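Local coordinates for protein TRAP dicarboxylate transporter, DctP subunit (Anaerococcus prevoti, PDB 4N91) that binds D-glucuronate as the periplasmic-type solute-binding subunit of a TRAP transporter, probably delivering it for uptake across the membrane, at residues 62-67 with 260-265. Numbering follows the deposited sequence.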
loop_
_atom_site.group_PDB
_atom_site.type_symbol
_atom_site.label_atom_id
_atom_site.label_comp_id
_atom_site.label_asym_id
_atom_site.label_seq_id
_atom_site.Cartn_x
_atom_site.Cartn_y
_atom_site.Cartn_z
ATOM N N ASP A 62 -17.537 -26.629 3.123
ATOM C CA ASP A 62 -17.946 -27.713 2.239
ATOM C C ASP A 62 -17.957 -27.244 0.782
ATOM O O ASP A 62 -17.916 -28.063 -0.135
ATOM C CB ASP A 62 -19.341 -28.231 2.613
ATOM C CG ASP A 62 -19.348 -29.026 3.906
ATOM O OD1 ASP A 62 -18.271 -29.506 4.323
ATOM O OD2 ASP A 62 -20.436 -29.181 4.505
ATOM N N LYS A 63 -18.013 -25.928 0.575
ATOM C CA LYS A 63 -18.275 -25.366 -0.748
ATOM C C LYS A 63 -17.088 -24.634 -1.363
ATOM O O LYS A 63 -16.911 -24.641 -2.581
ATOM C CB LYS A 63 -19.445 -24.395 -0.659
ATOM C CG LYS A 63 -19.974 -23.942 -1.998
ATOM C CD LYS A 63 -21.282 -23.177 -1.832
ATOM C CE LYS A 63 -21.836 -22.709 -3.168
ATOM N NZ LYS A 63 -23.104 -21.943 -2.987
ATOM N N TYR A 64 -16.298 -23.968 -0.530
ATOM C CA TYR A 64 -15.177 -23.197 -1.035
ATOM C C TYR A 64 -13.876 -23.623 -0.381
ATOM O O TYR A 64 -13.813 -23.850 0.826
ATOM C CB TYR A 64 -15.391 -21.698 -0.799
ATOM C CG TYR A 64 -16.607 -21.107 -1.479
ATOM C CD1 TYR A 64 -16.575 -20.739 -2.817
ATOM C CD2 TYR A 64 -17.787 -20.912 -0.779
ATOM C CE1 TYR A 64 -17.690 -20.193 -3.439
ATOM C CE2 TYR A 64 -18.900 -20.372 -1.389
ATOM C CZ TYR A 64 -18.850 -20.017 -2.719
ATOM O OH TYR A 64 -19.964 -19.476 -3.321
ATOM N N ASP A 65 -12.838 -23.732 -1.199
ATOM C CA ASP A 65 -11.490 -23.903 -0.702
ATOM C C ASP A 65 -10.739 -22.617 -1.018
ATOM O O ASP A 65 -10.468 -22.329 -2.175
ATOM C CB ASP A 65 -10.813 -25.090 -1.375
ATOM C CG ASP A 65 -9.362 -25.244 -0.964
ATOM O OD1 ASP A 65 -8.944 -24.618 0.033
ATOM O OD2 ASP A 65 -8.637 -26.000 -1.632
ATOM N N ILE A 66 -10.450 -21.824 0.006
ATOM C CA ILE A 66 -9.698 -20.582 -0.200
ATOM C C ILE A 66 -8.204 -20.879 -0.144
ATOM O O ILE A 66 -7.714 -21.443 0.832
ATOM C CB ILE A 66 -10.118 -19.518 0.834
ATOM C CG1 ILE A 66 -11.523 -19.010 0.488
ATOM C CG2 ILE A 66 -9.131 -18.375 0.876
ATOM C CD1 ILE A 66 -12.154 -18.154 1.545
ATOM N N GLN A 67 -7.480 -20.533 -1.210
ATOM C CA GLN A 67 -6.045 -20.771 -1.257
ATOM C C GLN A 67 -5.269 -19.466 -1.319
ATOM O O GLN A 67 -5.492 -18.662 -2.213
ATOM C CB GLN A 67 -5.713 -21.638 -2.460
ATOM C CG GLN A 67 -6.351 -23.001 -2.368
ATOM C CD GLN A 67 -6.103 -23.851 -3.593
ATOM O OE1 GLN A 67 -5.500 -23.401 -4.571
ATOM N NE2 GLN A 67 -6.592 -25.092 -3.554
ATOM N N LYS A 260 -22.646 -12.632 1.645
ATOM C CA LYS A 260 -22.671 -12.076 2.991
ATOM C C LYS A 260 -21.494 -12.603 3.816
ATOM O O LYS A 260 -20.851 -11.856 4.559
ATOM C CB LYS A 260 -24.011 -12.361 3.667
ATOM C CG LYS A 260 -25.095 -11.453 3.123
ATOM C CD LYS A 260 -26.473 -11.898 3.542
ATOM C CE LYS A 260 -27.495 -10.825 3.237
ATOM N NZ LYS A 260 -28.869 -11.384 3.264
ATOM N N VAL A 261 -21.183 -13.883 3.645
ATOM C CA VAL A 261 -20.082 -14.491 4.378
ATOM C C VAL A 261 -18.746 -13.939 3.886
ATOM O O VAL A 261 -17.879 -13.592 4.689
ATOM C CB VAL A 261 -20.103 -16.020 4.286
ATOM C CG1 VAL A 261 -18.837 -16.602 4.884
ATOM C CG2 VAL A 261 -21.372 -16.579 4.984
ATOM N N PHE A 262 -18.564 -13.851 2.573
ATOM C CA PHE A 262 -17.327 -13.248 2.073
ATOM C C PHE A 262 -17.157 -11.817 2.556
ATOM O O PHE A 262 -16.040 -11.419 2.918
ATOM C CB PHE A 262 -17.242 -13.317 0.545
ATOM C CG PHE A 262 -16.710 -14.610 0.048
ATOM C CD1 PHE A 262 -15.363 -14.778 -0.160
ATOM C CD2 PHE A 262 -17.558 -15.678 -0.192
ATOM C CE1 PHE A 262 -14.877 -15.973 -0.620
ATOM C CE2 PHE A 262 -17.067 -16.874 -0.644
ATOM C CZ PHE A 262 -15.734 -17.026 -0.844
ATOM N N ASP A 263 -18.239 -11.046 2.576
ATOM C CA ASP A 263 -18.161 -9.656 3.018
ATOM C C ASP A 263 -17.729 -9.578 4.493
ATOM O O ASP A 263 -16.892 -8.757 4.866
ATOM C CB ASP A 263 -19.500 -8.934 2.804
ATOM C CG ASP A 263 -19.796 -8.650 1.325
ATOM O OD1 ASP A 263 -18.924 -8.885 0.468
ATOM O OD2 ASP A 263 -20.915 -8.184 1.020
ATOM N N GLU A 264 -18.299 -10.444 5.321
ATOM C CA GLU A 264 -17.923 -10.520 6.731
ATOM C C GLU A 264 -16.454 -10.903 6.831
ATOM O O GLU A 264 -15.698 -10.358 7.650
ATOM C CB GLU A 264 -18.794 -11.547 7.462
ATOM C CG GLU A 264 -20.246 -11.141 7.654
ATOM C CD GLU A 264 -21.147 -12.306 8.121
ATOM O OE1 GLU A 264 -20.829 -13.486 7.831
ATOM O OE2 GLU A 264 -22.182 -12.040 8.779
ATOM N N GLY A 265 -16.034 -11.827 5.970
ATOM C CA GLY A 265 -14.640 -12.220 5.925
ATOM C C GLY A 265 -13.702 -11.082 5.598
ATOM O O GLY A 265 -12.614 -11.010 6.151
#
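Where the edge strand 64-69 of the five-stranded sheet faces the long helix 256-290 of this TRAP-type solute-binding fold, away from the glucuronate site, Y64 and F262 form a T-shaped aromatic pair. The case illustrates how a helix can reach the edge strand of a sheet through a few side chains: the closest CA atoms across the contact, those of Y64 and F262, are 10.6 Å apart, and the side chains of these two residues bridge the gap between them. The ring planes of Y64 and F262 stand at 90° with centroids 5.2 Å apart, and F262 supplies the edge. Its CE2 sits over the centre of the Y64 ring and comes to 4.0 Å from Y64 CE2. The opposite face of the tyrosine is lined, toward its rim, by CG of its own neighbour K63. Two residues along the strand, I66 points to the same side and approaches the CE1 side of the phenylalanine ring obliquely, its CD1 lying 4.1 Å from F262 CE1. That methyl is carried forward by an extended chain, with CD1 anti to CA (chi2 170°). F52 of helix 44-60 touches both I66 and F262, while W250 makes a further edge-to-face pair with F262, so the phenylalanine belongs to a larger apolar cluster. The tyrosine hydroxyl instead bonds to D258, which also forms a salt bridge with K63. Between these two segments the contact, ring edge on ring face and methyl against ring, is therefore mainly dispersive; the edge-to-face geometry probably adds a weak electrostatic term that favours this orientation.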